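Local coordinates for protein amidohydrolase (Pseudomonas aeruginosa, PDB 2I5G) that probably hydrolyses dipeptides as a metallopeptidase of the membrane dipeptidase (M19) family, which has a TIM-barrel fold, at residues V12-I17 / I246-T251; L157-S162 / H189-S194; A19-E24 / K59-N64. The protein carries 2 engineered substitutions. All blocks are in the same frame, centred on the assembly; numbering follows the deposited sequence.

Contact 1 (V12-I17 / I246-T251)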
loop_
_atom_site.group_PDB
_atom_site.type_symbol
_atom_site.label_atom_id
_atom_site.label_comp_id
_atom_site.label_asym_id
_atom_site.label_seq_id
_atom_site.Cartn_x
_atom_site.Cartn_y
_atom_site.Cartn_z
ATOM N N VAL A 12 -19.556 20.086 23.890
ATOM C CA VAL A 12 -19.967 18.859 23.227
ATOM C C VAL A 12 -19.097 18.674 21.996
ATOM O O VAL A 12 -18.903 19.599 21.205
ATOM C CB VAL A 12 -21.489 18.875 22.858
ATOM C CG1 VAL A 12 -22.127 20.187 23.296
ATOM C CG2 VAL A 12 -21.687 18.630 21.370
ATOM N N ILE A 13 -18.554 17.472 21.858
ATOM C CA ILE A 13 -17.678 17.148 20.747
ATOM C C ILE A 13 -18.064 15.815 20.148
ATOM O O ILE A 13 -18.511 14.919 20.862
ATOM C CB ILE A 13 -16.212 17.090 21.220
ATOM C CG1 ILE A 13 -15.751 18.502 21.600
ATOM C CG2 ILE A 13 -15.330 16.476 20.139
ATOM C CD1 ILE A 13 -14.324 18.588 22.083
ATOM N N ASP A 14 -17.900 15.688 18.834
ATOM C CA ASP A 14 -18.231 14.448 18.148
ATOM C C ASP A 14 -17.002 13.902 17.455
ATOM O O ASP A 14 -16.414 14.563 16.606
ATOM C CB ASP A 14 -19.346 14.677 17.128
ATOM C CG ASP A 14 -19.836 13.384 16.502
ATOM O OD1 ASP A 14 -20.899 13.416 15.841
ATOM O OD2 ASP A 14 -19.160 12.341 16.666
ATOM N N GLY A 15 -16.627 12.685 17.828
ATOM C CA GLY A 15 -15.451 12.046 17.267
ATOM C C GLY A 15 -15.454 11.760 15.775
ATOM O O GLY A 15 -14.388 11.562 15.193
ATOM N N LEU A 16 -16.626 11.718 15.150
ATOM C CA LEU A 16 -16.670 11.454 13.723
ATOM C C LEU A 16 -17.948 11.849 13.004
ATOM O O LEU A 16 -19.052 11.452 13.388
ATOM C CB LEU A 16 -16.413 9.983 13.435
ATOM C CG LEU A 16 -16.023 9.833 11.963
ATOM C CD1 LEU A 16 -14.503 9.859 11.863
ATOM C CD2 LEU A 16 -16.561 8.547 11.387
ATOM N N ILE A 17 -17.773 12.612 11.931
ATOM C CA ILE A 17 -18.879 13.066 11.112
ATOM C C ILE A 17 -18.451 13.120 9.642
ATOM O O ILE A 17 -17.422 13.704 9.316
ATOM C CB ILE A 17 -19.364 14.459 11.577
ATOM C CG1 ILE A 17 -20.090 14.326 12.915
ATOM C CG2 ILE A 17 -20.297 15.076 10.543
ATOM C CD1 ILE A 17 -20.657 15.636 13.452
ATOM N N ILE A 246 -17.852 10.466 22.540
ATOM C CA ILE A 246 -18.798 10.260 21.453
ATOM C C ILE A 246 -18.175 10.340 20.064
ATOM O O ILE A 246 -17.300 11.168 19.813
ATOM C CB ILE A 246 -19.948 11.286 21.540
ATOM C CG1 ILE A 246 -20.795 10.992 22.773
ATOM C CG2 ILE A 246 -20.816 11.236 20.285
ATOM C CD1 ILE A 246 -21.358 9.578 22.807
ATOM N N GLY A 247 -18.642 9.461 19.178
ATOM C CA GLY A 247 -18.198 9.411 17.789
ATOM C C GLY A 247 -19.379 8.901 16.964
ATOM O O GLY A 247 -19.347 7.796 16.419
ATOM N N THR A 248 -20.431 9.714 16.883
ATOM C CA THR A 248 -21.665 9.354 16.181
ATOM C C THR A 248 -21.513 8.701 14.818
ATOM O O THR A 248 -22.167 7.699 14.528
ATOM C CB THR A 248 -22.586 10.572 15.992
ATOM O OG1 THR A 248 -22.066 11.411 14.953
ATOM C CG2 THR A 248 -22.682 11.364 17.277
ATOM N N ASP A 249 -20.668 9.277 13.975
ATOM C CA ASP A 249 -20.470 8.738 12.643
ATOM C C ASP A 249 -21.666 9.175 11.796
ATOM O O ASP A 249 -22.195 8.403 11.002
ATOM C CB ASP A 249 -20.371 7.210 12.713
ATOM C CG ASP A 249 -19.832 6.592 11.436
ATOM O OD1 ASP A 249 -19.133 7.297 10.679
ATOM O OD2 ASP A 249 -20.091 5.388 11.197
ATOM N N PHE A 250 -22.095 10.423 11.986
ATOM C CA PHE A 250 -23.213 10.976 11.224
ATOM C C PHE A 250 -22.868 11.070 9.736
ATOM O O PHE A 250 -21.829 11.623 9.364
ATOM C CB PHE A 250 -23.576 12.373 11.735
ATOM C CG PHE A 250 -24.639 12.380 12.797
ATOM C CD1 PHE A 250 -25.860 11.737 12.586
ATOM C CD2 PHE A 250 -24.436 13.055 14.000
ATOM C CE1 PHE A 250 -26.863 11.765 13.555
ATOM C CE2 PHE A 250 -25.434 13.089 14.977
ATOM C CZ PHE A 250 -26.650 12.442 14.752
ATOM N N THR A 251 -23.746 10.535 8.894
ATOM C CA THR A 251 -23.552 10.550 7.445
ATOM C C THR A 251 -24.619 11.443 6.806
ATOM O O THR A 251 -24.947 11.310 5.621
ATOM C CB THR A 251 -23.677 9.130 6.862
ATOM O OG1 THR A 251 -25.013 8.646 7.054
ATOM C CG2 THR A 251 -22.718 8.191 7.560
HETATM O O HOH W 1 -17.977 13.461 22.891
#

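Contact 2 (L157-S162 / H189-S194)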
loop_
_atom_site.group_PDB
_atom_site.type_symbol
_atom_site.label_atom_id
_atom_site.label_comp_id
_atom_site.label_asym_id
_atom_site.label_seq_id
_atom_site.Cartn_x
_atom_site.Cartn_y
_atom_site.Cartn_z
ATOM N N LEU A 157 -7.854 4.250 15.001
ATOM C CA LEU A 157 -7.869 2.844 14.615
ATOM C C LEU A 157 -9.239 2.198 14.476
ATOM O O LEU A 157 -9.338 0.971 14.420
ATOM C CB LEU A 157 -7.054 2.039 15.622
ATOM C CG LEU A 157 -5.611 2.485 15.864
ATOM C CD1 LEU A 157 -5.113 1.839 17.139
ATOM C CD2 LEU A 157 -4.726 2.125 14.676
ATOM N N SER A 158 -10.294 2.999 14.408
ATOM C CA SER A 158 -11.642 2.442 14.280
ATOM C C SER A 158 -11.798 1.404 13.161
ATOM O O SER A 158 -12.398 0.351 13.366
ATOM C CB SER A 158 -12.669 3.565 14.071
ATOM O OG SER A 158 -12.785 4.373 15.229
ATOM N N HIS A 159 -11.252 1.705 11.985
ATOM C CA HIS A 159 -11.362 0.815 10.828
ATOM C C HIS A 159 -10.133 -0.079 10.606
ATOM O O HIS A 159 -10.078 -0.836 9.635
ATOM C CB HIS A 159 -11.641 1.649 9.565
ATOM C CG HIS A 159 -12.967 2.356 9.578
ATOM N ND1 HIS A 159 -14.113 1.799 9.052
ATOM C CD2 HIS A 159 -13.328 3.571 10.058
ATOM C CE1 HIS A 159 -15.122 2.641 9.203
ATOM N NE2 HIS A 159 -14.671 3.724 9.810
ATOM N N VAL A 160 -9.154 0.002 11.505
ATOM C CA VAL A 160 -7.952 -0.818 11.379
ATOM C C VAL A 160 -8.158 -2.201 12.013
ATOM O O VAL A 160 -8.867 -2.341 13.011
ATOM C CB VAL A 160 -6.730 -0.132 12.037
ATOM C CG1 VAL A 160 -5.482 -0.983 11.831
ATOM C CG2 VAL A 160 -6.525 1.253 11.442
ATOM N N GLY A 161 -7.541 -3.218 11.414
ATOM C CA GLY A 161 -7.659 -4.573 11.918
ATOM C C GLY A 161 -7.003 -4.714 13.276
ATOM O O GLY A 161 -6.292 -3.812 13.720
ATOM N N SER A 162 -7.218 -5.858 13.923
ATOM C CA SER A 162 -6.672 -6.112 15.260
ATOM C C SER A 162 -5.148 -6.233 15.348
ATOM O O SER A 162 -4.540 -5.659 16.245
ATOM C CB SER A 162 -7.319 -7.361 15.853
ATOM O OG SER A 162 -7.063 -8.484 15.035
ATOM N N HIS A 189 -20.125 -8.385 14.270
ATOM C CA HIS A 189 -19.548 -7.562 13.195
ATOM C C HIS A 189 -18.036 -7.274 13.178
ATOM O O HIS A 189 -17.436 -6.917 14.190
ATOM C CB HIS A 189 -20.296 -6.225 13.104
ATOM C CG HIS A 189 -20.101 -5.518 11.798
ATOM N ND1 HIS A 189 -18.906 -4.927 11.441
ATOM C CD2 HIS A 189 -20.929 -5.361 10.739
ATOM C CE1 HIS A 189 -19.006 -4.441 10.217
ATOM N NE2 HIS A 189 -20.224 -4.691 9.769
ATOM N N PRO A 190 -17.409 -7.395 11.998
ATOM C CA PRO A 190 -15.976 -7.158 11.792
ATOM C C PRO A 190 -15.428 -5.805 12.282
ATOM O O PRO A 190 -14.230 -5.687 12.563
ATOM C CB PRO A 190 -15.820 -7.316 10.282
ATOM C CG PRO A 190 -16.835 -8.356 9.958
ATOM C CD PRO A 190 -18.031 -7.896 10.758
ATOM N N ARG A 191 -16.277 -4.786 12.383
ATOM C CA ARG A 191 -15.776 -3.491 12.830
ATOM C C ARG A 191 -15.923 -3.209 14.319
ATOM O O ARG A 191 -15.409 -2.211 14.818
ATOM C CB ARG A 191 -16.396 -2.353 12.013
ATOM C CG ARG A 191 -15.342 -1.356 11.591
ATOM C CD ARG A 191 -15.831 -0.278 10.651
ATOM N NE ARG A 191 -16.633 0.742 11.317
ATOM C CZ ARG A 191 -16.315 1.321 12.471
ATOM N NH1 ARG A 191 -15.206 0.981 13.115
ATOM N NH2 ARG A 191 -17.108 2.255 12.976
ATOM N N ASN A 192 -16.621 -4.083 15.032
ATOM C CA ASN A 192 -16.786 -3.910 16.470
ATOM C C ASN A 192 -15.542 -4.411 17.200
ATOM O O ASN A 192 -14.792 -5.231 16.666
ATOM C CB ASN A 192 -18.015 -4.666 16.968
ATOM C CG ASN A 192 -19.299 -3.967 16.615
ATOM O OD1 ASN A 192 -19.301 -2.776 16.321
ATOM N ND2 ASN A 192 -20.403 -4.694 16.660
ATOM N N LYS A 193 -15.327 -3.925 18.418
ATOM C CA LYS A 193 -14.165 -4.331 19.196
ATOM C C LYS A 193 -14.505 -5.238 20.383
ATOM O O LYS A 193 -15.522 -5.058 21.052
ATOM C CB LYS A 193 -13.425 -3.090 19.694
ATOM C CG LYS A 193 -13.192 -2.026 18.626
ATOM C CD LYS A 193 -12.344 -2.535 17.465
ATOM C CE LYS A 193 -12.037 -1.413 16.474
ATOM N NZ LYS A 193 -11.401 -1.909 15.223
ATOM N N SER A 194 -13.633 -6.210 20.641
ATOM C CA SER A 194 -13.805 -7.162 21.739
ATOM C C SER A 194 -13.527 -6.495 23.075
ATOM O O SER A 194 -12.897 -5.440 23.123
ATOM C CB SER A 194 -12.835 -8.330 21.575
ATOM O OG SER A 194 -11.509 -7.890 21.810
#

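Contact 3 (A19-E24 / K59-N64)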
loop_
_atom_site.group_PDB
_atom_site.type_symbol
_atom_site.label_atom_id
_atom_site.label_comp_id
_atom_site.label_asym_id
_atom_site.label_seq_id
_atom_site.Cartn_x
_atom_site.Cartn_y
_atom_site.Cartn_z
ATOM N N ALA A 19 -20.750 14.033 6.858
ATOM C CA ALA A 19 -22.009 14.509 6.310
ATOM C C ALA A 19 -21.744 15.306 5.046
ATOM O O ALA A 19 -20.627 15.768 4.826
ATOM C CB ALA A 19 -22.711 15.385 7.331
ATOM N N LYS A 20 -22.768 15.450 4.209
ATOM C CA LYS A 20 -22.647 16.236 2.982
ATOM C C LYS A 20 -22.501 17.666 3.495
ATOM O O LYS A 20 -23.326 18.123 4.285
ATOM C CB LYS A 20 -23.924 16.114 2.147
ATOM C CG LYS A 20 -23.862 16.790 0.791
ATOM C CD LYS A 20 -23.154 15.925 -0.238
ATOM C CE LYS A 20 -24.025 14.746 -0.662
ATOM N NZ LYS A 20 -23.369 13.871 -1.682
ATOM N N TRP A 21 -21.459 18.368 3.068
ATOM C CA TRP A 21 -21.245 19.731 3.543
ATOM C C TRP A 21 -22.023 20.823 2.817
ATOM O O TRP A 21 -22.041 20.887 1.591
ATOM C CB TRP A 21 -19.753 20.071 3.517
ATOM C CG TRP A 21 -19.007 19.666 4.760
ATOM C CD1 TRP A 21 -19.190 18.528 5.498
ATOM C CD2 TRP A 21 -17.912 20.360 5.364
ATOM N NE1 TRP A 21 -18.272 18.472 6.523
ATOM C CE2 TRP A 21 -17.476 19.584 6.461
ATOM C CE3 TRP A 21 -17.250 21.564 5.083
ATOM C CZ2 TRP A 21 -16.407 19.971 7.274
ATOM C CZ3 TRP A 21 -16.187 21.948 5.891
ATOM C CH2 TRP A 21 -15.778 21.153 6.973
ATOM N N ASN A 22 -22.677 21.669 3.605
ATOM C CA ASN A 22 -23.449 22.799 3.104
ATOM C C ASN A 22 -23.854 23.627 4.311
ATOM O O ASN A 22 -23.620 23.215 5.445
ATOM C CB ASN A 22 -24.679 22.339 2.310
ATOM C CG ASN A 22 -25.568 21.402 3.089
ATOM O OD1 ASN A 22 -26.103 21.758 4.136
ATOM N ND2 ASN A 22 -25.740 20.192 2.575
ATOM N N ARG A 23 -24.440 24.796 4.081
ATOM C CA ARG A 23 -24.828 25.656 5.189
ATOM C C ARG A 23 -25.876 25.032 6.099
ATOM O O ARG A 23 -25.934 25.334 7.292
ATOM C CB ARG A 23 -25.352 26.997 4.680
ATOM C CG ARG A 23 -25.580 27.995 5.804
ATOM C CD ARG A 23 -25.992 29.354 5.292
ATOM N NE ARG A 23 -26.118 30.304 6.391
ATOM C CZ ARG A 23 -25.087 30.854 7.027
ATOM N NH1 ARG A 23 -23.847 30.553 6.667
ATOM N NH2 ARG A 23 -25.299 31.701 8.027
ATOM N N GLU A 24 -26.713 24.169 5.538
ATOM C CA GLU A 24 -27.750 23.542 6.333
ATOM C C GLU A 24 -27.157 22.580 7.351
ATOM O O GLU A 24 -27.685 22.433 8.454
ATOM C CB GLU A 24 -28.752 22.816 5.435
ATOM C CG GLU A 24 -29.866 22.122 6.214
ATOM C CD GLU A 24 -30.371 22.957 7.391
ATOM O OE1 GLU A 24 -30.915 24.063 7.161
ATOM O OE2 GLU A 24 -30.218 22.502 8.550
ATOM N N LYS A 59 -13.209 26.563 1.987
ATOM C CA LYS A 59 -14.105 27.507 1.334
ATOM C C LYS A 59 -15.483 27.554 1.993
ATOM O O LYS A 59 -16.055 28.631 2.185
ATOM C CB LYS A 59 -14.259 27.166 -0.148
ATOM C CG LYS A 59 -15.096 28.183 -0.898
ATOM C CD LYS A 59 -15.284 27.813 -2.354
ATOM C CE LYS A 59 -16.167 28.834 -3.030
ATOM N NZ LYS A 59 -15.612 30.199 -2.825
ATOM N N LEU A 60 -16.025 26.393 2.334
ATOM C CA LEU A 60 -17.327 26.363 2.981
ATOM C C LEU A 60 -17.246 27.068 4.326
ATOM O O LEU A 60 -18.149 27.818 4.696
ATOM C CB LEU A 60 -17.802 24.924 3.163
ATOM C CG LEU A 60 -18.440 24.363 1.893
ATOM C CD1 LEU A 60 -18.475 22.846 1.932
ATOM C CD2 LEU A 60 -19.841 24.950 1.759
ATOM N N ILE A 61 -16.159 26.839 5.051
ATOM C CA ILE A 61 -15.984 27.478 6.342
ATOM C C ILE A 61 -15.895 28.979 6.120
ATOM O O ILE A 61 -16.625 29.753 6.734
ATOM C CB ILE A 61 -14.695 26.985 7.039
ATOM C CG1 ILE A 61 -14.853 25.511 7.438
ATOM C CG2 ILE A 61 -14.374 27.879 8.236
ATOM C CD1 ILE A 61 -13.664 24.938 8.179
ATOM N N ARG A 62 -15.001 29.384 5.227
ATOM C CA ARG A 62 -14.810 30.797 4.920
ATOM C C ARG A 62 -16.144 31.475 4.636
ATOM O O ARG A 62 -16.465 32.515 5.211
ATOM C CB ARG A 62 -13.916 30.959 3.686
ATOM C CG ARG A 62 -12.733 31.887 3.879
ATOM C CD ARG A 62 -12.304 32.540 2.559
ATOM N NE ARG A 62 -12.176 31.607 1.432
ATOM C CZ ARG A 62 -11.279 30.629 1.342
ATOM N NH1 ARG A 62 -10.399 30.424 2.317
ATOM N NH2 ARG A 62 -11.259 29.855 0.262
ATOM N N ASP A 63 -16.921 30.869 3.749
ATOM C CA ASP A 63 -18.201 31.437 3.360
ATOM C C ASP A 63 -19.291 31.364 4.427
ATOM O O ASP A 63 -20.307 32.053 4.321
ATOM C CB ASP A 63 -18.679 30.786 2.051
ATOM C CG ASP A 63 -17.835 31.204 0.842
ATOM O OD1 ASP A 63 -17.048 32.169 0.964
ATOM O OD2 ASP A 63 -17.965 30.580 -0.235
ATOM N N ASN A 64 -19.073 30.542 5.453
ATOM C CA ASN A 64 -20.039 30.385 6.543
ATOM C C ASN A 64 -19.351 30.589 7.892
ATOM O O ASN A 64 -19.666 29.892 8.859
ATOM C CB ASN A 64 -20.654 28.984 6.517
ATOM C CG ASN A 64 -21.393 28.687 5.223
ATOM O OD1 ASN A 64 -22.479 29.212 4.977
ATOM N ND2 ASN A 64 -20.802 27.842 4.389
#

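Contact 1 (V12-I17 / I246-T251)
Gly15 and Gly247 bring their CA atoms within 3.8 Å where the two backbones run side by side, their end-to-end directions 31° apart. Gly15 N donates to Ile246 O at 2.6 Å, Asp249 N donates to Leu16 O at 2.8 Å, and a single bridge pairs Ile17 with Phe250. Upstream, a water joins Ile13 O to Ile246 N. Strand 13-17 thus meets the end of strand 244-246, the first and last strands of the chain, consistent with closure of a TIM barrel.

Asp14 is the polar link. With CG anti to the backbone N (chi1 -173°), its carboxylate reaches across Thr248, the two side chains crossing near a right angle. OD1 accepts from Thr248 OG1, though the modelled separation is doubtfully short. Asp14 OD2 takes Leu16 N at 3.0 Å, a nearly straight bond (175°) from above the carboxylate plane that makes an Asx turn, and Thr248 N more weakly at 2.9 Å. Beyond it, Ile17 CG1 touches Phe250 CB at 4.2 Å.

The straight Leu16 N bond and the weak one from Thr248 N probably limit rotation of this buried carboxylate, which links the corner at Gly15 to the loop at Thr248.

Contact 2 (L157-S162 / H189-S194)
Ser158 O is approached by two cationic side chains of the other segment. Lys193 NZ donates to Ser158 O at 3.1 Å, coming from above the carbonyl plane (50° out of it), and Arg191 NH1 adds a weak bond to Ser158 O at 2.9 Å, with this oxygen at the edge of the guanidinium. The lysine chain bends at chi2 (-61°) and then runs straight, which carries the ammonium group in among the carbonyls of the 157-160 turn; Val160 O lies 3.4 Å from Lys193 NZ and Leu157 O 3.6 Å from it. Tyr178 and Cys181 of strand 177-181 lie against the Lys193 side chain.

Flat groups make the second kind of contact. Arg191 bends at chi3 and lays its guanidinium over one face of the His159 imidazole, CZ resting 3.7 Å above the ring plane toward the rim, while His159 NE2 sits over the centre of the guanidinium. The planes are 33° apart, tilted rather than parallel.

Both segments are loops that follow barrel strands, 154-156 and 177-181, and so belong to the C-terminal rim where TIM-barrel enzymes carry their active sites. Each contains a type I turn, Leu157 to Val160 and His189 to Asn192, and each leads into a helix.

Bonds within and behind the loops set the side chains in place. His189 ND1 accepts from Arg191 N at 2.8 Å in the plane of its ring, bracing the second turn around the arginine backbone. His180 serves both segments: its NE2 is hydrogen-bonded to His159 NE2, its backbone N to Ser158 OG, and its carbonyl holds Arg191 NH2, whereas NH1 is held only weakly by Ser158 O.

Contact 3 (A19-E24 / K59-N64)
Trp21 and Arg23 of the loop and helix start that follow strand 13-17 pack on Leu60, Ile61 and Asn64 at the C-terminal end of helix 47-63, a partly buried contact at the periphery of the barrel. It has an apolar half around the indole and a polar half around the amide.

In the apolar half, Leu60 reaches the indole at its edge, close to the ring plane: CD1 lies 3.4 Å from Trp21 CB and 3.6 Å from Trp21 CE3. Ile61 CG1 comes in obliquely, 4.1 Å from Trp21 CZ3. Ile88 and Tyr90 of strand 86-92 also touch the indole, and Phe26 meets it edge-to-face, so the tryptophan links the helix end to the barrel wall and to helix 23-31.

In the polar half, Arg23 stretches out from the first turn of helix 23-31. Its CG is anti to the backbone N (chi1 -172°), and the chain stays extended to NE, which brings the edge of the guanidinium to Asn64. Arg23 NH1 donates to Asn64 OD1 at 2.6 Å, arriving on a lone pair in the carbonyl plane, while OD1 itself lies in the plane of the guanidinium. Amide and guanidinium are nearly coplanar, 30° apart. The other end of the same amide turns back on the helix it follows, Asn64 ND2 donating to Leu60 O at 2.7 Å. Asn22, the N-cap of helix 23-31, accepts from Leu25 N through OD1, and Arg23 NH2 forms a salt bridge with Asp66.

With OD1 and ND2 each engaged, the Asn64 amide has its orientation set; it joins a helix-end carbonyl to an arginine whose charge is probably balanced mainly by Asp66.

In the fold
Contact 1 lies deepest, at the barrel wall near the centre of the chain; contact 2 is also buried but sits on loops beyond the strands, and contact 3 is partly buried at the periphery. Contacts 1 and 3 share one run of chain, since strand 13-17 leads into helix 23-31, yet their centres are about 17 Å apart. Contacts 2 and 3 fall on opposite sides of the chain's centre, about 31 Å apart between centres. Chemistry follows place: an aspartate collects hydroxyl and backbone donors in contact 1, cationic side chains converge on a loop carbonyl in contact 2, and contact 3 combines hydrophobic packing with an amide-guanidinium bond.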